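Local coordinates for protein dUTPase (Streptococcus mutans, PDB 3H6X) that probably hydrolyses dUTP to dUMP and diphosphate as a trimeric, jelly-roll dUTPase of nucleotide metabolism, at residues R5-I10 with G122-F127. Numbering follows the deposited sequence.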
ATOM      1  N   ARG B   5       3.500 -21.994  -3.923  1.00  8.36           N
ATOM      2  CA  ARG B   5       3.982 -20.620  -4.104  1.00  6.36           C
ATOM      3  C   ARG B   5       5.334 -20.463  -3.417  1.00  6.84           C
ATOM      4  O   ARG B   5       5.656 -21.227  -2.508  1.00  6.99           O
ATOM      5  CB  ARG B   5       2.977 -19.606  -3.553  1.00  6.43           C
ATOM      6  CG  ARG B   5       2.885 -19.639  -2.010  1.00  6.38           C
ATOM      7  CD  ARG B   5       1.632 -18.881  -1.520  1.00  5.90           C
ATOM      8  NE  ARG B   5       0.392 -19.548  -1.931  1.00  6.59           N
ATOM      9  CZ  ARG B   5      -0.178 -20.538  -1.249  1.00  8.37           C
ATOM     10  NH1 ARG B   5       0.369 -20.976  -0.117  1.00  8.35           N
ATOM     11  NH2 ARG B   5      -1.301 -21.077  -1.689  1.00  8.14           N
ATOM     12  N   GLY B   6       6.145 -19.509  -3.872  1.00  6.55           N
ATOM     13  CA  GLY B   6       7.433 -19.302  -3.232  1.00  7.27           C
ATOM     14  C   GLY B   6       8.389 -18.487  -4.094  1.00  7.41           C
ATOM     15  O   GLY B   6       7.976 -17.882  -5.100  1.00  6.20           O
ATOM     16  N   PHE B   7       9.659 -18.467  -3.680  1.00  5.22           N
ATOM     17  CA  PHE B   7      10.711 -17.720  -4.374  1.00  4.76           C
ATOM     18  C   PHE B   7      11.783 -18.646  -4.899  1.00  7.86           C
ATOM     19  O   PHE B   7      12.087 -19.690  -4.306  1.00  8.22           O
ATOM     20  CB  PHE B   7      11.398 -16.734  -3.414  1.00  5.70           C
ATOM     21  CG  PHE B   7      10.471 -15.712  -2.839  1.00  6.32           C
ATOM     22  CD1 PHE B   7      10.167 -14.570  -3.558  1.00  5.69           C
ATOM     23  CD2 PHE B   7       9.884 -15.899  -1.592  1.00  6.30           C
ATOM     24  CE1 PHE B   7       9.289 -13.607  -3.026  1.00  6.75           C
ATOM     25  CE2 PHE B   7       9.016 -14.952  -1.068  1.00  7.41           C
ATOM     26  CZ  PHE B   7       8.727 -13.800  -1.785  1.00  6.63           C
ATOM     27  N   GLU B   8      12.387 -18.221  -6.002  1.00  5.48           N
ATOM     28  CA  GLU B   8      13.552 -18.902  -6.555  1.00  6.40           C
ATOM     29  C   GLU B   8      14.561 -17.846  -6.958  1.00  6.32           C
ATOM     30  O   GLU B   8      14.193 -16.733  -7.322  1.00  5.99           O
ATOM     31  CB  GLU B   8      13.159 -19.721  -7.782  1.00  8.10           C
ATOM     32  CG  GLU B   8      12.297 -20.955  -7.442  1.00 10.36           C
ATOM     33  CD  GLU B   8      11.724 -21.618  -8.671  1.00 12.96           C
ATOM     34  OE1 GLU B   8      11.771 -21.012  -9.762  1.00 12.37           O
ATOM     35  OE2 GLU B   8      11.219 -22.759  -8.530  1.00 13.76           O
ATOM     36  N   LEU B   9      15.844 -18.181  -6.873  1.00  6.81           N
ATOM     37  CA  LEU B   9      16.860 -17.301  -7.447  1.00  7.83           C
ATOM     38  C   LEU B   9      16.709 -17.228  -8.961  1.00  7.58           C
ATOM     39  O   LEU B   9      16.444 -18.249  -9.624  1.00  8.34           O
ATOM     40  CB  LEU B   9      18.258 -17.847  -7.144  1.00  7.65           C
ATOM     41  CG  LEU B   9      18.686 -17.843  -5.683  1.00 10.53           C
ATOM     42  CD1 LEU B   9      20.062 -18.473  -5.521  1.00 12.13           C
ATOM     43  CD2 LEU B   9      18.683 -16.411  -5.139  1.00 12.45           C
ATOM     44  N   ILE B  10      16.893 -16.040  -9.526  1.00  6.78           N
ATOM     45  CA  ILE B  10      16.958 -15.951 -10.986  1.00  6.77           C
ATOM     46  C   ILE B  10      18.310 -16.508 -11.419  1.00  9.25           C
ATOM     47  O   ILE B  10      19.206 -16.661 -10.602  1.00  9.20           O
ATOM     48  CB  ILE B  10      16.782 -14.502 -11.498  1.00  7.85           C
ATOM     49  CG1 ILE B  10      17.899 -13.597 -10.961  1.00  8.78           C
ATOM     50  CG2 ILE B  10      15.418 -13.966 -11.100  1.00  9.96           C
ATOM     51  CD1 ILE B  10      17.919 -12.207 -11.580  1.00  9.71           C
ATOM     52  N   GLY B 122       7.555  -9.097   1.275  1.00  5.92           N
ATOM     53  CA  GLY B 122       6.570  -9.603   0.337  1.00  5.73           C
ATOM     54  C   GLY B 122       5.513 -10.445   1.041  1.00  6.76           C
ATOM     55  O   GLY B 122       5.841 -11.306   1.857  1.00  7.28           O
ATOM     56  N   VAL B 123       4.247 -10.198   0.711  1.00  5.44           N
ATOM     57  CA  VAL B 123       3.129 -10.940   1.285  1.00  4.58           C
ATOM     58  C   VAL B 123       2.295 -11.557   0.159  1.00  5.58           C
ATOM     59  O   VAL B 123       1.902 -10.863  -0.772  1.00  6.55           O
ATOM     60  CB  VAL B 123       2.222 -10.024   2.139  1.00  4.36           C
ATOM     61  CG1 VAL B 123       1.106 -10.848   2.792  1.00  6.09           C
ATOM     62  CG2 VAL B 123       3.045  -9.274   3.202  1.00  5.46           C
ATOM     63  N   PHE B 124       2.033 -12.859   0.243  1.00  5.24           N
ATOM     64  CA  PHE B 124       1.197 -13.548  -0.742  1.00  5.45           C
ATOM     65  C   PHE B 124      -0.253 -13.537  -0.286  1.00  5.60           C
ATOM     66  O   PHE B 124      -0.523 -13.843   0.883  1.00  6.84           O
ATOM     67  CB  PHE B 124       1.633 -15.013  -0.852  1.00  5.45           C
ATOM     68  CG  PHE B 124       2.991 -15.215  -1.490  1.00  5.91           C
ATOM     69  CD1 PHE B 124       3.101 -15.430  -2.861  1.00  6.78           C
ATOM     70  CD2 PHE B 124       4.139 -15.214  -0.721  1.00  5.96           C
ATOM     71  CE1 PHE B 124       4.326 -15.642  -3.442  1.00  5.55           C
ATOM     72  CE2 PHE B 124       5.379 -15.439  -1.294  1.00  7.07           C
ATOM     73  CZ  PHE B 124       5.478 -15.645  -2.659  1.00  6.37           C
HETATM   74  N   MSE B 125      -1.178 -13.218  -1.194  1.00  6.05           N
HETATM   75  CA  MSE B 125      -2.592 -13.075  -0.816  1.00  6.19           C
HETATM   76  C   MSE B 125      -3.486 -13.514  -1.978  1.00  5.98           C
HETATM   77  O   MSE B 125      -3.045 -13.523  -3.119  1.00  6.66           O
HETATM   78  CB  MSE B 125      -2.915 -11.620  -0.446  1.00  9.12           C
HETATM   79  CG  MSE B 125      -2.095 -11.096   0.721  1.00 11.36           C
HETATM   80 SE   MSE B 125      -2.658  -9.292   1.148  0.70 22.14          SE
HETATM   81  CE  MSE B 125      -4.101  -9.646   2.295  1.00 29.21           C
ATOM     82  N   PRO B 126      -4.749 -13.854  -1.678  1.00  7.17           N
ATOM     83  CA  PRO B 126      -5.725 -14.169  -2.734  1.00  6.90           C
ATOM     84  C   PRO B 126      -6.323 -12.890  -3.319  1.00  8.93           C
ATOM     85  O   PRO B 126      -6.426 -11.861  -2.634  1.00  9.00           O
ATOM     86  CB  PRO B 126      -6.827 -14.920  -1.973  1.00  9.40           C
ATOM     87  CG  PRO B 126      -6.789 -14.296  -0.601  1.00  9.70           C
ATOM     88  CD  PRO B 126      -5.316 -14.038  -0.326  1.00  9.02           C
ATOM     89  N   PHE B 127      -6.709 -12.948  -4.583  1.00  5.87           N
ATOM     90  CA  PHE B 127      -7.496 -11.866  -5.183  1.00  6.26           C
ATOM     91  C   PHE B 127      -8.700 -12.443  -5.925  1.00  6.70           C
ATOM     92  O   PHE B 127      -8.762 -13.645  -6.178  1.00  7.44           O
ATOM     93  CB  PHE B 127      -6.654 -10.990  -6.117  1.00  6.24           C
ATOM     94  CG  PHE B 127      -6.268 -11.652  -7.412  1.00  6.24           C
ATOM     95  CD1 PHE B 127      -5.057 -12.310  -7.525  1.00  8.39           C
ATOM     96  CD2 PHE B 127      -7.102 -11.586  -8.527  1.00  6.77           C
ATOM     97  CE1 PHE B 127      -4.674 -12.904  -8.703  1.00  8.46           C
ATOM     98  CE2 PHE B 127      -6.719 -12.186  -9.738  1.00 10.38           C
ATOM     99  CZ  PHE B 127      -5.493 -12.850  -9.811  1.00  8.24           C
TER
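F124 reaches out of strand 118-126 to R5 and F7 of the N-terminal segment, a worked example of how one aromatic ring can join two strands of a β-barrel that share no hydrogen bond here. Its course is best followed outward from CB. With chi1 at -69°, CG stands anti to the carbonyl carbon and the ring is directed at strand 6-9. F124 CB lies 3.9 Å from R5 CD. R5 CD is equally close to F124 CG and 4.0 Å from F124 CD1, while F124 CE1 comes within 4.2 Å of R5 CB. R5 CG stands above one ring face, toward its rim, while R5 CD lies over the CB-CG bond of F124, and the two side chains run past each other in opposite senses. Past the ring, the R5 guanidinium turns to a salt bridge with E60 and a hydrogen bond to the L129 carbonyl of a second subunit. In this trimeric jelly-roll fold, strand 6-9 pairs antiparallel with 52-55, whereas 118-126 lies between 30-33 and 60-66 in another sheet, so the contact spans two sheets of one chain. At the far rim, F124 CE2 meets F7 CE2 at 3.7 Å, and F124 CZ sits 3.8 Å from F7 CZ and, obliquely, 4.1 Å from G6 N. The edge of F124 is presented to the face of F7 in an offset edge-to-face stack, centroids 5.4 Å apart and planes inclined by 61°. L62 of strand 60-66 touches both phenylalanine side chains, and I130 of the second subunit packs on F124.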